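Local coordinates for protein thermotoga maritima TmcAL (Thermotoga maritima, PDB 5Y0T) that belongs to the HIGH nucleotidyl transferase family of the HUP clan and is modelled here with adenosine-5'-rp-alpha-thio-triphosphate bound, at residues 82-87 with 180-185; 317-322 with 388-393. One frame throughout, in Å; residues are numbered along the deposited sequence.

Interaction 1: residues 82-87 with 180-185; sequences FAFGAV and LKIGSN
Phe-84 and Val-87, one helical turn apart on helix 79-92, meet Lys-181 and Ile-182 in the last turn of helix 167-182, a helix-helix contact in the alpha/beta part of a HUP-clan nucleotidyl transferase fold. The two segments meet mainly through carbon atoms, chiefly those of Ile-182. This residue reaches both partners: its CG2 lies 3.8 Å from Phe-84 CE1, and its other branch ends with CD1 4.0 Å from Val-87 CG1. With chi1 of 68°, CG1 lies between the backbone N and the carbonyl carbon, and CG2 stands anti to the carbonyl carbon, on the side of Phe-84. Just past this turn Gly-183 ends the helix in a Schellman motif, its positive phi of 75° one that glycine takes easily, and its N bonds back to Leu-180 O at 3.1 Å. Ser-184 OG then hydrogen-bonds Asp-91 OD1 of helix 79-92 and Ile-186 N, a polar tie beside the apolar patch. On helix 79-92, Phe-82 and Ala-86 pack on Val-7 and Leu-70 of the sheet. Lys-181, exposed, crosses the Phe-84 side chain at about a right angle and bends at chi3 (-39°), its CE set obliquely against the ring, 4.0 Å from Phe-84 CE1.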
ATOM      1  N   PHE A  82      15.786 -19.433   2.244  1.00 22.95           N
ATOM      2  CA  PHE A  82      16.680 -18.684   3.130  1.00 21.23           C
ATOM      3  C   PHE A  82      18.082 -19.299   3.086  1.00 23.38           C
ATOM      4  O   PHE A  82      19.096 -18.607   2.874  1.00 19.06           O
ATOM      5  CB  PHE A  82      16.095 -18.695   4.555  1.00 20.83           C
ATOM      6  CG  PHE A  82      16.976 -18.065   5.605  1.00 21.49           C
ATOM      7  CD1 PHE A  82      17.940 -18.817   6.273  1.00 16.17           C
ATOM      8  CD2 PHE A  82      16.800 -16.740   5.969  1.00 21.70           C
ATOM      9  CE1 PHE A  82      18.728 -18.247   7.272  1.00 21.23           C
ATOM     10  CE2 PHE A  82      17.601 -16.157   6.970  1.00 24.24           C
ATOM     11  CZ  PHE A  82      18.561 -16.921   7.619  1.00 21.47           C
ATOM     12  N   ALA A  83      18.127 -20.611   3.260  1.00 18.41           N
ATOM     13  CA  ALA A  83      19.391 -21.329   3.280  1.00 21.79           C
ATOM     14  C   ALA A  83      20.089 -21.209   1.938  1.00 23.09           C
ATOM     15  O   ALA A  83      21.301 -21.037   1.871  1.00 19.23           O
ATOM     16  CB  ALA A  83      19.167 -22.801   3.634  1.00 19.92           C
ATOM     17  N   PHE A  84      19.315 -21.299   0.866  1.00 20.18           N
ATOM     18  CA  PHE A  84      19.908 -21.306  -0.461  1.00 21.47           C
ATOM     19  C   PHE A  84      20.582 -19.975  -0.747  1.00 25.46           C
ATOM     20  O   PHE A  84      21.697 -19.937  -1.257  1.00 19.86           O
ATOM     21  CB  PHE A  84      18.863 -21.596  -1.528  1.00 22.15           C
ATOM     22  CG  PHE A  84      19.402 -21.516  -2.932  1.00 23.08           C
ATOM     23  CD1 PHE A  84      20.226 -22.519  -3.428  1.00 22.49           C
ATOM     24  CD2 PHE A  84      19.071 -20.444  -3.759  1.00 21.76           C
ATOM     25  CE1 PHE A  84      20.724 -22.461  -4.732  1.00 26.41           C
ATOM     26  CE2 PHE A  84      19.558 -20.374  -5.062  1.00 23.17           C
ATOM     27  CZ  PHE A  84      20.381 -21.383  -5.551  1.00 26.25           C
ATOM     28  N   GLY A  85      19.887 -18.887  -0.427  1.00 21.97           N
ATOM     29  CA  GLY A  85      20.454 -17.561  -0.585  1.00 19.69           C
ATOM     30  C   GLY A  85      21.699 -17.372   0.263  1.00 22.38           C
ATOM     31  O   GLY A  85      22.703 -16.858  -0.200  1.00 19.74           O
ATOM     32  N   ALA A  86      21.636 -17.799   1.518  1.00 16.82           N
ATOM     33  CA  ALA A  86      22.738 -17.589   2.431  1.00 19.87           C
ATOM     34  C   ALA A  86      24.007 -18.330   2.017  1.00 21.82           C
ATOM     35  O   ALA A  86      25.104 -17.776   2.065  1.00 19.77           O
ATOM     36  CB  ALA A  86      22.316 -18.009   3.846  1.00 19.77           C
ATOM     37  N   VAL A  87      23.864 -19.594   1.629  1.00 20.28           N
ATOM     38  CA  VAL A  87      25.019 -20.378   1.184  1.00 21.05           C
ATOM     39  C   VAL A  87      25.551 -19.814  -0.153  1.00 17.81           C
ATOM     40  O   VAL A  87      26.762 -19.755  -0.378  1.00 17.09           O
ATOM     41  CB  VAL A  87      24.650 -21.885   1.066  1.00 21.47           C
ATOM     42  CG1 VAL A  87      25.758 -22.700   0.402  1.00 19.44           C
ATOM     43  CG2 VAL A  87      24.341 -22.459   2.453  1.00 16.02           C
ATOM     44  N   LEU A 180      25.573 -28.552  -1.614  1.00 20.30           N
ATOM     45  CA  LEU A 180      25.661 -29.664  -2.565  1.00 22.05           C
ATOM     46  C   LEU A 180      25.130 -29.221  -3.922  1.00 22.10           C
ATOM     47  O   LEU A 180      25.771 -29.445  -4.955  1.00 21.61           O
ATOM     48  CB  LEU A 180      24.882 -30.892  -2.061  1.00 20.72           C
ATOM     49  CG  LEU A 180      25.536 -31.629  -0.887  1.00 22.34           C
ATOM     50  CD1 LEU A 180      24.654 -32.781  -0.362  1.00 20.95           C
ATOM     51  CD2 LEU A 180      26.898 -32.145  -1.322  1.00 25.48           C
ATOM     52  N   LYS A 181      23.969 -28.571  -3.924  1.00 23.88           N
ATOM     53  CA  LYS A 181      23.377 -28.132  -5.192  1.00 28.48           C
ATOM     54  C   LYS A 181      24.294 -27.209  -5.981  1.00 25.23           C
ATOM     55  O   LYS A 181      24.390 -27.327  -7.203  1.00 32.49           O
ATOM     56  CB  LYS A 181      22.036 -27.427  -4.968  1.00 28.99           C
ATOM     57  CG  LYS A 181      20.942 -28.330  -4.444  1.00 41.19           C
ATOM     58  CD  LYS A 181      19.570 -27.797  -4.828  1.00 52.90           C
ATOM     59  CE  LYS A 181      19.514 -26.285  -4.717  1.00 56.56           C
ATOM     60  NZ  LYS A 181      18.121 -25.770  -4.808  1.00 57.01           N
ATOM     61  N   ILE A 182      24.951 -26.273  -5.309  1.00 19.08           N
ATOM     62  CA  ILE A 182      25.781 -25.339  -6.048  1.00 20.75           C
ATOM     63  C   ILE A 182      27.222 -25.805  -6.177  1.00 24.86           C
ATOM     64  O   ILE A 182      28.051 -25.096  -6.733  1.00 23.33           O
ATOM     65  CB  ILE A 182      25.750 -23.912  -5.420  1.00 23.42           C
ATOM     66  CG1 ILE A 182      26.432 -23.868  -4.049  1.00 23.77           C
ATOM     67  CG2 ILE A 182      24.307 -23.415  -5.335  1.00 25.87           C
ATOM     68  CD1 ILE A 182      26.556 -22.421  -3.490  1.00 20.44           C
ATOM     69  N   GLY A 183      27.525 -27.001  -5.681  1.00 25.41           N
ATOM     70  CA  GLY A 183      28.863 -27.544  -5.852  1.00 21.25           C
ATOM     71  C   GLY A 183      29.899 -26.893  -4.955  1.00 26.36           C
ATOM     72  O   GLY A 183      31.075 -26.864  -5.278  1.00 22.61           O
ATOM     73  N   SER A 184      29.475 -26.390  -3.801  1.00 26.41           N
ATOM     74  CA  SER A 184      30.397 -25.720  -2.893  1.00 23.89           C
ATOM     75  C   SER A 184      31.295 -26.708  -2.136  1.00 25.57           C
ATOM     76  O   SER A 184      30.879 -27.818  -1.817  1.00 30.00           O
ATOM     77  CB  SER A 184      29.615 -24.865  -1.895  1.00 27.01           C
ATOM     78  OG  SER A 184      30.458 -24.409  -0.851  1.00 24.17           O
ATOM     79  N   ASN A 185      32.526 -26.291  -1.849  1.00 23.39           N
ATOM     80  CA  ASN A 185      33.458 -27.102  -1.061  1.00 30.42           C
ATOM     81  C   ASN A 185      33.468 -26.743   0.426  1.00 25.70           C
ATOM     82  O   ASN A 185      34.302 -27.233   1.194  1.00 25.66           O
ATOM     83  CB  ASN A 185      34.874 -26.984  -1.635  1.00 37.41           C
ATOM     84  CG  ASN A 185      35.062 -27.845  -2.869  1.00 51.97           C
ATOM     85  OD1 ASN A 185      34.289 -28.774  -3.107  1.00 55.99           O
ATOM     86  ND2 ASN A 185      36.090 -27.547  -3.656  1.00 62.01           N
TER

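Interaction 2: residues 317-322 with 388-393; sequences SVFEVN and IDLDVK
The phenyl ring of Phe-319 has Val-318 CG1 over the centre of one face, 3.8 Å above the plane, while from helix 381-399 Leu-390 CD1 and Lys-393 CG approach it obliquely. Leu-390 CD1 lies closest to Phe-319 CB, at 3.7 Å, and its sister CD2 meets Val-321 CG2 at 4.0 Å, so one leucine fork bridges two residues of the turn. With CG anti to the backbone N (chi1 175°) and chi2 of 55°, CD1 is directed to Phe-319 and CD2 to Val-321. The Lys-393 chain runs antiparallel to the Phe-319 side chain, its CG 4.0 Å from CD1 of the ring, then bends at chi3 so that NZ donates to Phe-319 O at 3.0 Å. This donor sits above the carbonyl plane, 43° out of it. The same NZ gives a second bond, 2.8 Å long, to a water that in turn donates to Glu-320 OE1, linking the opposite charges indirectly. The backbone that receives the lysine is a Schellman motif closing helix 307-318, with Glu-320 at positive phi. Phe-41 and Phe-397 make edge-to-face stacks with Phe-319, and Leu-263 of the second subunit packs on it. Helix 254-261 adjoins Val-318, and helix 323-332 meets Val-321 and Leu-390.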
ATOM      1  N   SER A 317       3.512  -9.945  -0.070  1.00 26.52           N
ATOM      2  CA  SER A 317       2.436  -9.180  -0.691  1.00 21.39           C
ATOM      3  C   SER A 317       2.724  -7.678  -0.716  1.00 24.40           C
ATOM      4  O   SER A 317       2.581  -7.022  -1.747  1.00 25.60           O
ATOM      5  CB  SER A 317       1.111  -9.443   0.030  1.00 25.16           C
ATOM      6  OG  SER A 317       0.785 -10.815  -0.024  1.00 24.97           O
ATOM      7  N   VAL A 318       3.125  -7.120   0.418  1.00 23.38           N
ATOM      8  CA  VAL A 318       3.318  -5.675   0.470  1.00 24.09           C
ATOM      9  C   VAL A 318       4.507  -5.244  -0.399  1.00 24.44           C
ATOM     10  O   VAL A 318       4.512  -4.143  -0.949  1.00 25.06           O
ATOM     11  CB  VAL A 318       3.491  -5.193   1.924  1.00 26.82           C
ATOM     12  CG1 VAL A 318       4.913  -5.456   2.429  1.00 28.66           C
ATOM     13  CG2 VAL A 318       3.153  -3.728   2.037  1.00 29.63           C
ATOM     14  N   PHE A 319       5.493  -6.120  -0.559  1.00 19.26           N
ATOM     15  CA  PHE A 319       6.671  -5.811  -1.364  1.00 19.13           C
ATOM     16  C   PHE A 319       6.516  -6.314  -2.796  1.00 24.95           C
ATOM     17  O   PHE A 319       7.440  -6.195  -3.605  1.00 29.46           O
ATOM     18  CB  PHE A 319       7.926  -6.404  -0.711  1.00 21.37           C
ATOM     19  CG  PHE A 319       8.305  -5.722   0.579  1.00 20.19           C
ATOM     20  CD1 PHE A 319       8.215  -4.340   0.688  1.00 23.88           C
ATOM     21  CD2 PHE A 319       8.733  -6.460   1.679  1.00 22.12           C
ATOM     22  CE1 PHE A 319       8.550  -3.684   1.869  1.00 19.71           C
ATOM     23  CE2 PHE A 319       9.072  -5.824   2.872  1.00 23.92           C
ATOM     24  CZ  PHE A 319       8.982  -4.430   2.969  1.00 21.35           C
ATOM     25  N   GLU A 320       5.344  -6.875  -3.091  1.00 24.82           N
ATOM     26  CA  GLU A 320       5.018  -7.397  -4.427  1.00 28.71           C
ATOM     27  C   GLU A 320       6.074  -8.371  -4.911  1.00 26.28           C
ATOM     28  O   GLU A 320       6.603  -8.265  -6.019  1.00 32.89           O
ATOM     29  CB  GLU A 320       4.851  -6.254  -5.432  1.00 31.16           C
ATOM     30  CG  GLU A 320       3.686  -5.343  -5.099  1.00 35.78           C
ATOM     31  CD  GLU A 320       3.427  -4.303  -6.169  1.00 49.90           C
ATOM     32  OE1 GLU A 320       4.408  -3.688  -6.649  1.00 52.58           O
ATOM     33  OE2 GLU A 320       2.241  -4.103  -6.522  1.00 50.31           O
ATOM     34  N   VAL A 321       6.369  -9.345  -4.076  1.00 20.84           N
ATOM     35  CA  VAL A 321       7.417 -10.284  -4.412  1.00 22.95           C
ATOM     36  C   VAL A 321       6.735 -11.414  -5.175  1.00 29.77           C
ATOM     37  O   VAL A 321       6.122 -12.302  -4.582  1.00 31.82           O
ATOM     38  CB  VAL A 321       8.109 -10.770  -3.107  1.00 28.05           C
ATOM     39  CG1 VAL A 321       9.180 -11.807  -3.377  1.00 28.57           C
ATOM     40  CG2 VAL A 321       8.693  -9.562  -2.350  1.00 22.34           C
ATOM     41  N   ASN A 322       6.885 -11.419  -6.498  1.00 28.13           N
ATOM     42  CA  ASN A 322       6.018 -12.276  -7.289  1.00 34.02           C
ATOM     43  C   ASN A 322       6.665 -13.629  -7.550  1.00 32.64           C
ATOM     44  O   ASN A 322       7.849 -13.824  -7.262  1.00 26.66           O
ATOM     45  CB  ASN A 322       5.632 -11.592  -8.611  1.00 34.58           C
ATOM     46  CG  ASN A 322       6.834 -11.254  -9.477  1.00 37.84           C
ATOM     47  OD1 ASN A 322       7.431 -12.131 -10.102  1.00 33.65           O
ATOM     48  ND2 ASN A 322       7.183  -9.973  -9.533  1.00 39.14           N
ATOM     49  N   ILE A 388      18.135  -5.944  -5.885  1.00 16.70           N
ATOM     50  CA  ILE A 388      18.671  -4.854  -5.073  1.00 17.90           C
ATOM     51  C   ILE A 388      17.614  -3.752  -4.877  1.00 18.92           C
ATOM     52  O   ILE A 388      17.580  -3.102  -3.827  1.00 18.27           O
ATOM     53  CB  ILE A 388      19.990  -4.295  -5.673  1.00 19.27           C
ATOM     54  CG1 ILE A 388      20.863  -3.679  -4.577  1.00 22.40           C
ATOM     55  CG2 ILE A 388      19.729  -3.289  -6.832  1.00 16.03           C
ATOM     56  CD1 ILE A 388      22.321  -3.476  -5.023  1.00 24.99           C
ATOM     57  N   ASP A 389      16.713  -3.597  -5.845  1.00 21.00           N
ATOM     58  CA  ASP A 389      15.580  -2.686  -5.703  1.00 22.36           C
ATOM     59  C   ASP A 389      14.684  -3.112  -4.529  1.00 20.71           C
ATOM     60  O   ASP A 389      14.191  -2.271  -3.763  1.00 16.97           O
ATOM     61  CB  ASP A 389      14.763  -2.635  -6.996  1.00 21.40           C
ATOM     62  CG  ASP A 389      13.467  -1.841  -6.835  1.00 31.12           C
ATOM     63  OD1 ASP A 389      13.535  -0.596  -6.804  1.00 29.71           O
ATOM     64  OD2 ASP A 389      12.389  -2.468  -6.718  1.00 27.60           O
ATOM     65  N   LEU A 390      14.509  -4.416  -4.365  1.00 20.25           N
ATOM     66  CA  LEU A 390      13.751  -4.936  -3.223  1.00 18.19           C
ATOM     67  C   LEU A 390      14.468  -4.648  -1.909  1.00 20.84           C
ATOM     68  O   LEU A 390      13.834  -4.224  -0.927  1.00 19.60           O
ATOM     69  CB  LEU A 390      13.496  -6.442  -3.393  1.00 16.95           C
ATOM     70  CG  LEU A 390      12.807  -7.142  -2.220  1.00 19.88           C
ATOM     71  CD1 LEU A 390      11.464  -6.455  -1.861  1.00 20.61           C
ATOM     72  CD2 LEU A 390      12.604  -8.607  -2.510  1.00 17.11           C
ATOM     73  N   ASP A 391      15.791  -4.833  -1.880  1.00 16.73           N
ATOM     74  CA  ASP A 391      16.559  -4.511  -0.669  1.00 18.37           C
ATOM     75  C   ASP A 391      16.374  -3.043  -0.249  1.00 18.59           C
ATOM     76  O   ASP A 391      16.157  -2.738   0.930  1.00 18.04           O
ATOM     77  CB  ASP A 391      18.054  -4.808  -0.873  1.00 15.11           C
ATOM     78  CG  ASP A 391      18.357  -6.300  -0.944  1.00 22.44           C
ATOM     79  OD1 ASP A 391      17.451  -7.118  -0.653  1.00 22.24           O
ATOM     80  OD2 ASP A 391      19.503  -6.657  -1.312  1.00 19.59           O
ATOM     81  N   VAL A 392      16.436  -2.147  -1.226  1.00 17.99           N
ATOM     82  CA  VAL A 392      16.282  -0.698  -0.994  1.00 16.70           C
ATOM     83  C   VAL A 392      14.855  -0.347  -0.562  1.00 23.32           C
ATOM     84  O   VAL A 392      14.644   0.437   0.371  1.00 20.16           O
ATOM     85  CB  VAL A 392      16.649   0.097  -2.262  1.00 17.31           C
ATOM     86  CG1 VAL A 392      16.265   1.584  -2.122  1.00 19.86           C
ATOM     87  CG2 VAL A 392      18.137  -0.048  -2.542  1.00 18.91           C
ATOM     88  N   LYS A 393      13.885  -0.956  -1.239  1.00 20.60           N
ATOM     89  CA  LYS A 393      12.475  -0.729  -0.940  1.00 23.05           C
ATOM     90  C   LYS A 393      12.151  -1.162   0.494  1.00 21.45           C
ATOM     91  O   LYS A 393      11.429  -0.467   1.220  1.00 19.09           O
ATOM     92  CB  LYS A 393      11.595  -1.477  -1.952  1.00 23.82           C
ATOM     93  CG  LYS A 393      10.124  -1.583  -1.555  1.00 24.82           C
ATOM     94  CD  LYS A 393       9.237  -1.982  -2.743  1.00 28.79           C
ATOM     95  CE  LYS A 393       9.522  -3.386  -3.254  1.00 25.01           C
ATOM     96  NZ  LYS A 393       8.753  -3.710  -4.507  1.00 23.07           N
TER
HETATM   97  O   HOH W   1       6.098  -2.833  -4.333  1.00 28.23           O

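Overall arrangement
Interactions 1 and 2 follow one another along the chain and share no helix; their centres are 23 Å apart, and their nearest atoms about 11 Å. In each, the C-terminal end of one helix, closed by a Schellman motif, lies against the side of another; the touching residues precede the turn in interaction 1 and flank Glu-320 in interaction 2. Interaction 1 is partly buried, with one exposed residue, Lys-181, on a helix pair whose Phe-82 and Ala-86 pack on the sheet. Interaction 2 is buried, lies among helices and touches the second subunit. Lys-181 meets its partner through van der Waals contact, whereas Lys-393 packs its chain and also uses NZ as a donor.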